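Local atomic coordinates of protein (hdlp (histone deacetylase-like protein)) (Aquifex aeolicus, PDB entry 1C3P), a protein that binds zinc and the inhibitors TSA and SAHA, and probably acts as a metal-dependent deacetylase of the histone deacetylase family. Residues 58-63 against 133-138; 68-73 against 98-103. All coordinates share one frame; numbering follows the deposited sequence.

Contact 1 (58-63 against 133-138)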
loop_
_atom_site.group_PDB
_atom_site.type_symbol
_atom_site.label_atom_id
_atom_site.label_comp_id
_atom_site.label_asym_id
_atom_site.label_seq_id
_atom_site.Cartn_x
_atom_site.Cartn_y
_atom_site.Cartn_z
ATOM N N LEU A 58 19.623 3.534 3.830
ATOM C CA LEU A 58 20.059 4.680 4.614
ATOM C C LEU A 58 19.651 6.020 4.013
ATOM O O LEU A 58 19.966 7.073 4.570
ATOM C CB LEU A 58 21.565 4.615 4.852
ATOM C CG LEU A 58 22.001 3.357 5.617
ATOM C CD1 LEU A 58 23.520 3.326 5.735
ATOM C CD2 LEU A 58 21.340 3.301 6.977
ATOM N N LEU A 59 18.962 5.991 2.875
ATOM C CA LEU A 59 18.434 7.237 2.310
ATOM C C LEU A 59 17.366 7.743 3.303
ATOM O O LEU A 59 17.066 8.936 3.367
ATOM C CB LEU A 59 17.769 6.997 0.947
ATOM C CG LEU A 59 18.660 6.652 -0.250
ATOM C CD1 LEU A 59 17.810 6.272 -1.455
ATOM C CD2 LEU A 59 19.562 7.859 -0.572
ATOM N N PHE A 60 16.770 6.822 4.065
ATOM C CA PHE A 60 15.762 7.201 5.047
ATOM C C PHE A 60 16.018 6.695 6.470
ATOM O O PHE A 60 16.004 7.470 7.427
ATOM C CB PHE A 60 14.362 6.743 4.615
ATOM C CG PHE A 60 13.281 7.060 5.630
ATOM C CD1 PHE A 60 13.014 8.377 5.994
ATOM C CD2 PHE A 60 12.544 6.040 6.229
ATOM C CE1 PHE A 60 12.030 8.680 6.941
ATOM C CE2 PHE A 60 11.555 6.330 7.179
ATOM C CZ PHE A 60 11.301 7.662 7.533
ATOM N N HIS A 61 16.232 5.394 6.619
ATOM C CA HIS A 61 16.443 4.825 7.948
ATOM C C HIS A 61 17.826 5.046 8.525
ATOM O O HIS A 61 18.787 5.247 7.782
ATOM C CB HIS A 61 16.125 3.328 7.922
ATOM C CG HIS A 61 14.671 3.046 7.744
ATOM N ND1 HIS A 61 14.123 2.664 6.538
ATOM C CD2 HIS A 61 13.640 3.134 8.616
ATOM C CE1 HIS A 61 12.814 2.526 6.678
ATOM N NE2 HIS A 61 12.498 2.805 7.927
ATOM N N THR A 62 17.915 5.036 9.858
ATOM C CA THR A 62 19.209 5.225 10.524
ATOM C C THR A 62 19.953 3.906 10.628
ATOM O O THR A 62 19.348 2.831 10.687
ATOM C CB THR A 62 19.049 5.832 11.931
ATOM O OG1 THR A 62 18.190 5.010 12.732
ATOM C CG2 THR A 62 18.466 7.220 11.829
ATOM N N GLU A 63 21.276 3.986 10.639
ATOM C CA GLU A 63 22.098 2.789 10.699
ATOM C C GLU A 63 21.879 1.871 11.875
ATOM O O GLU A 63 21.870 0.655 11.705
ATOM C CB GLU A 63 23.581 3.142 10.647
ATOM C CG GLU A 63 24.146 3.308 9.269
ATOM C CD GLU A 63 25.659 3.189 9.268
ATOM O OE1 GLU A 63 26.165 2.115 9.667
ATOM O OE2 GLU A 63 26.336 4.163 8.872
ATOM N N ALA A 133 6.276 2.183 8.896
ATOM C CA ALA A 133 7.564 2.274 9.596
ATOM C C ALA A 133 8.133 3.686 9.726
ATOM O O ALA A 133 7.960 4.500 8.839
ATOM C CB ALA A 133 8.597 1.363 8.936
ATOM N N PHE A 134 8.794 3.952 10.857
ATOM C CA PHE A 134 9.415 5.244 11.135
ATOM C C PHE A 134 10.908 5.167 10.863
ATOM O O PHE A 134 11.469 4.076 10.717
ATOM C CB PHE A 134 9.163 5.654 12.598
ATOM C CG PHE A 134 7.717 5.833 12.916
ATOM C CD1 PHE A 134 7.056 4.944 13.755
ATOM C CD2 PHE A 134 7.000 6.883 12.342
ATOM C CE1 PHE A 134 5.688 5.100 14.024
ATOM C CE2 PHE A 134 5.636 7.045 12.602
ATOM C CZ PHE A 134 4.982 6.155 13.443
ATOM N N LYS A 135 11.559 6.329 10.815
ATOM C CA LYS A 135 12.978 6.374 10.520
ATOM C C LYS A 135 13.818 5.402 11.329
ATOM O O LYS A 135 14.714 4.732 10.797
ATOM C CB LYS A 135 13.486 7.818 10.710
ATOM C CG LYS A 135 14.989 8.003 10.540
ATOM C CD LYS A 135 15.396 9.492 10.617
ATOM C CE LYS A 135 15.111 10.274 9.329
ATOM N NZ LYS A 135 16.053 9.983 8.179
ATOM N N SER A 136 13.495 5.281 12.610
ATOM C CA SER A 136 14.260 4.429 13.495
ATOM C C SER A 136 13.396 3.530 14.353
ATOM O O SER A 136 13.789 3.185 15.466
ATOM C CB SER A 136 15.131 5.309 14.405
ATOM O OG SER A 136 15.870 6.244 13.641
ATOM N N ARG A 137 12.236 3.108 13.847
ATOM C CA ARG A 137 11.355 2.258 14.645
ATOM C C ARG A 137 10.299 1.508 13.827
ATOM O O ARG A 137 9.740 2.070 12.896
ATOM C CB ARG A 137 10.655 3.128 15.699
ATOM C CG ARG A 137 9.457 2.495 16.367
ATOM C CD ARG A 137 8.787 3.501 17.294
ATOM N NE ARG A 137 9.538 3.697 18.527
ATOM C CZ ARG A 137 9.361 2.973 19.628
ATOM N NH1 ARG A 137 8.453 2.006 19.652
ATOM N NH2 ARG A 137 10.095 3.213 20.706
ATOM N N ALA A 138 10.016 0.256 14.196
ATOM C CA ALA A 138 9.008 -0.541 13.492
ATOM C C ALA A 138 7.606 -0.091 13.916
ATOM O O ALA A 138 7.425 0.458 15.005
ATOM C CB ALA A 138 9.206 -2.058 13.802
#
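Phe60, His61 and Thr62 lie against Ala133 to Ser136 where two loops of the arginase-like alpha/beta fold meet: the one leading into helix 63-75 and the one between strand 122-125 and helix 146-156. Ala133 comes first, its CB lying at the edge of the His61 ring. Phe134 meets the same imidazole through its carbonyl, with O in the ring plane and 3.2 Å from His61 CD2. Its side chain leaves the facing loop and touches Asp173 and Glu177 of helix 173-179; the side chains of Phe134 and His170 are about 12 Å apart, and His170 is a zinc-binding residue of this protein, though no zinc is bound here. Phe60 CD2 lies over the centre of the His61 ring, so the imidazole is held at both face and edge. Lys135 does most of the joining. Its O also sits at the edge of the His61 ring, and takes a weak bond from Thr62 N at 3.3 Å. The lysine chain leaves with CG anti to the backbone N (chi1 175°), passes the phenyl ring obliquely with CB 3.9 Å from Phe60 CZ, then bends at chi3 and chi4. This hook brings NZ to 2.6 Å from Phe60 O, in the carbonyl plane at a C=O...N angle of 146°, so the ammonium closes on the backbone of the facing loop. At Ser136 the link is between hydroxyls, OG donating to Thr62 OG1 at 2.8 Å; OG1 is also hydrogen-bonded to Asp64 OD2. A valine in place of Thr62 would probably leave both Ser136 OG and the Asp64 carboxylate without this shared partner. The threonine methyl completes the join: the side chains of Thr62 and Lys135 cross at about a right angle, with Thr62 CG2 3.8 Å from Lys135 CG.

Contact 2 (68-73 against 98-103)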
loop_
_atom_site.group_PDB
_atom_site.type_symbol
_atom_site.label_atom_id
_atom_site.label_comp_id
_atom_site.label_asym_id
_atom_site.label_seq_id
_atom_site.Cartn_x
_atom_site.Cartn_y
_atom_site.Cartn_z
ATOM N N THR A 68 20.029 -3.260 13.676
ATOM C CA THR A 68 19.276 -4.034 14.647
ATOM C C THR A 68 18.349 -5.023 13.942
ATOM O O THR A 68 18.204 -6.162 14.378
ATOM C CB THR A 68 18.454 -3.128 15.579
ATOM O OG1 THR A 68 19.350 -2.293 16.333
ATOM C CG2 THR A 68 17.645 -3.965 16.546
ATOM N N LEU A 69 17.732 -4.598 12.846
ATOM C CA LEU A 69 16.856 -5.504 12.113
ATOM C C LEU A 69 17.665 -6.684 11.566
ATOM O O LEU A 69 17.215 -7.834 11.592
ATOM C CB LEU A 69 16.173 -4.784 10.942
ATOM C CG LEU A 69 15.172 -3.668 11.255
ATOM C CD1 LEU A 69 14.726 -2.986 9.968
ATOM C CD2 LEU A 69 13.982 -4.251 11.980
ATOM N N MET A 70 18.858 -6.402 11.060
ATOM C CA MET A 70 19.696 -7.469 10.515
ATOM C C MET A 70 20.161 -8.452 11.579
ATOM O O MET A 70 20.203 -9.652 11.337
ATOM C CB MET A 70 20.915 -6.890 9.818
ATOM C CG MET A 70 20.555 -5.932 8.686
ATOM S SD MET A 70 22.032 -5.254 7.858
ATOM C CE MET A 70 22.520 -6.665 6.900
ATOM N N GLU A 71 20.539 -7.937 12.743
ATOM C CA GLU A 71 21.004 -8.789 13.832
ATOM C C GLU A 71 19.848 -9.598 14.413
ATOM O O GLU A 71 19.968 -10.807 14.644
ATOM C CB GLU A 71 21.634 -7.936 14.934
ATOM C CG GLU A 71 22.143 -8.744 16.098
ATOM C CD GLU A 71 23.484 -9.408 15.823
ATOM O OE1 GLU A 71 24.090 -9.934 16.786
ATOM O OE2 GLU A 71 23.937 -9.400 14.660
ATOM N N ALA A 72 18.716 -8.941 14.646
ATOM C CA ALA A 72 17.558 -9.637 15.194
ATOM C C ALA A 72 17.124 -10.785 14.290
ATOM O O ALA A 72 16.838 -11.892 14.759
ATOM C CB ALA A 72 16.393 -8.672 15.367
ATOM N N GLU A 73 17.069 -10.531 12.985
ATOM C CA GLU A 73 16.635 -11.575 12.077
ATOM C C GLU A 73 17.562 -12.784 11.971
ATOM O O GLU A 73 17.113 -13.930 12.105
ATOM C CB GLU A 73 16.425 -11.002 10.682
ATOM C CG GLU A 73 15.972 -12.041 9.689
ATOM C CD GLU A 73 15.872 -11.489 8.283
ATOM O OE1 GLU A 73 14.874 -10.807 7.979
ATOM O OE2 GLU A 73 16.808 -11.728 7.487
ATOM N N ALA A 98 10.783 -11.876 7.575
ATOM C CA ALA A 98 10.152 -10.833 6.794
ATOM C C ALA A 98 10.704 -9.515 7.323
ATOM O O ALA A 98 10.717 -8.519 6.618
ATOM C CB ALA A 98 8.638 -10.849 6.983
ATOM N N MET A 99 11.200 -9.524 8.558
ATOM C CA MET A 99 11.644 -8.262 9.170
ATOM C C MET A 99 12.770 -7.548 8.456
ATOM O O MET A 99 12.837 -6.320 8.480
ATOM C CB MET A 99 12.004 -8.472 10.645
ATOM C CG MET A 99 13.408 -8.966 10.891
ATOM S SD MET A 99 13.493 -9.588 12.598
ATOM C CE MET A 99 13.112 -8.071 13.538
ATOM N N PHE A 100 13.679 -8.290 7.839
ATOM C CA PHE A 100 14.736 -7.605 7.092
ATOM C C PHE A 100 14.874 -8.126 5.664
ATOM O O PHE A 100 14.890 -7.346 4.716
ATOM C CB PHE A 100 16.098 -7.721 7.776
ATOM C CG PHE A 100 17.170 -6.970 7.056
ATOM C CD1 PHE A 100 17.231 -5.580 7.133
ATOM C CD2 PHE A 100 18.057 -7.640 6.207
ATOM C CE1 PHE A 100 18.157 -4.864 6.369
ATOM C CE2 PHE A 100 18.983 -6.932 5.440
ATOM C CZ PHE A 100 19.032 -5.541 5.519
ATOM N N THR A 101 14.968 -9.438 5.492
ATOM C CA THR A 101 15.123 -9.974 4.139
ATOM C C THR A 101 13.903 -9.682 3.267
ATOM O O THR A 101 14.036 -9.111 2.195
ATOM C CB THR A 101 15.396 -11.481 4.191
ATOM O OG1 THR A 101 16.615 -11.702 4.915
ATOM C CG2 THR A 101 15.557 -12.054 2.801
ATOM N N GLY A 102 12.720 -10.064 3.740
ATOM C CA GLY A 102 11.499 -9.808 2.987
ATOM C C GLY A 102 11.281 -8.310 2.838
ATOM O O GLY A 102 10.937 -7.830 1.765
ATOM N N SER A 103 11.475 -7.564 3.921
ATOM C CA SER A 103 11.303 -6.108 3.857
ATOM C C SER A 103 12.296 -5.479 2.891
ATOM O O SER A 103 11.932 -4.591 2.108
ATOM C CB SER A 103 11.453 -5.482 5.248
ATOM O OG SER A 103 10.379 -5.893 6.085
#
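Glu73 reaches from one helix to the first turn of another, where Phe100 and Thr101 receive its carboxylate in this crossing of helices 63-75 and 98-118. The short segments pass with axes 8.4 Å apart at a crossing angle of -110°. The tight, buried part is built on Glu73, Met99 and Ala72. The glutamate chain is extended, with CG anti to the backbone N (chi1 180°), which carries OE1 to Phe100 N and Thr101 N, each 2.8 Å away. The Thr101 bond is the straighter (166°) and uses the syn lone pair; Phe100 N comes from the same syn side but out of the carboxylate plane. OE2 accepts from Thr101 OG1 at 2.6 Å, so three donors fix the carboxylate's rotation. Its charge is likely to be eased by the positive end of the helix. Met99 slides past the glutamate in the opposite direction, CG 3.6 Å from Glu73 CB, and bends so that CE reaches Ala72 CB. Leu69, also buried, packs less closely, its CB 4.0 Å from Phe100 CD1. The looser flank belongs to Met70 and Phe100, both partly exposed, as is Thr101. Here Met70 CG lies over one face of the Phe100 ring, 3.4 Å from its centroid, a CH-pi contact, while SD lies obliquely in a Met-aromatic contact. Helix 54-57 borders this flank, Lys54 touching Met70 and Leu57 touching Phe100; Met99 rests on Ile88 of a loop, and helix 98-118 continues toward strand 122-125 of the central parallel sheet.

In the fold
Helix 63-75 connects the two contacts: Thr62 of contact 1 precedes its first turn, and residues 68-73 of contact 2 lie further along it. Contact 2 is nested within the chain span that contact 1 closes; their centres are 13 Å apart and their nearest atoms about 5 Å, without touching. Contact 1 ties loop to loop, is only partly buried, and relies on backbone carbonyls, a lysine and a pair of hydroxyls. Contact 2 joins helix to helix, is more fully buried, and combines a carboxylate at a helix start with methionine, leucine and phenylalanine packing. Contact 1 lies nearer the zinc site, while contact 2 is away from it.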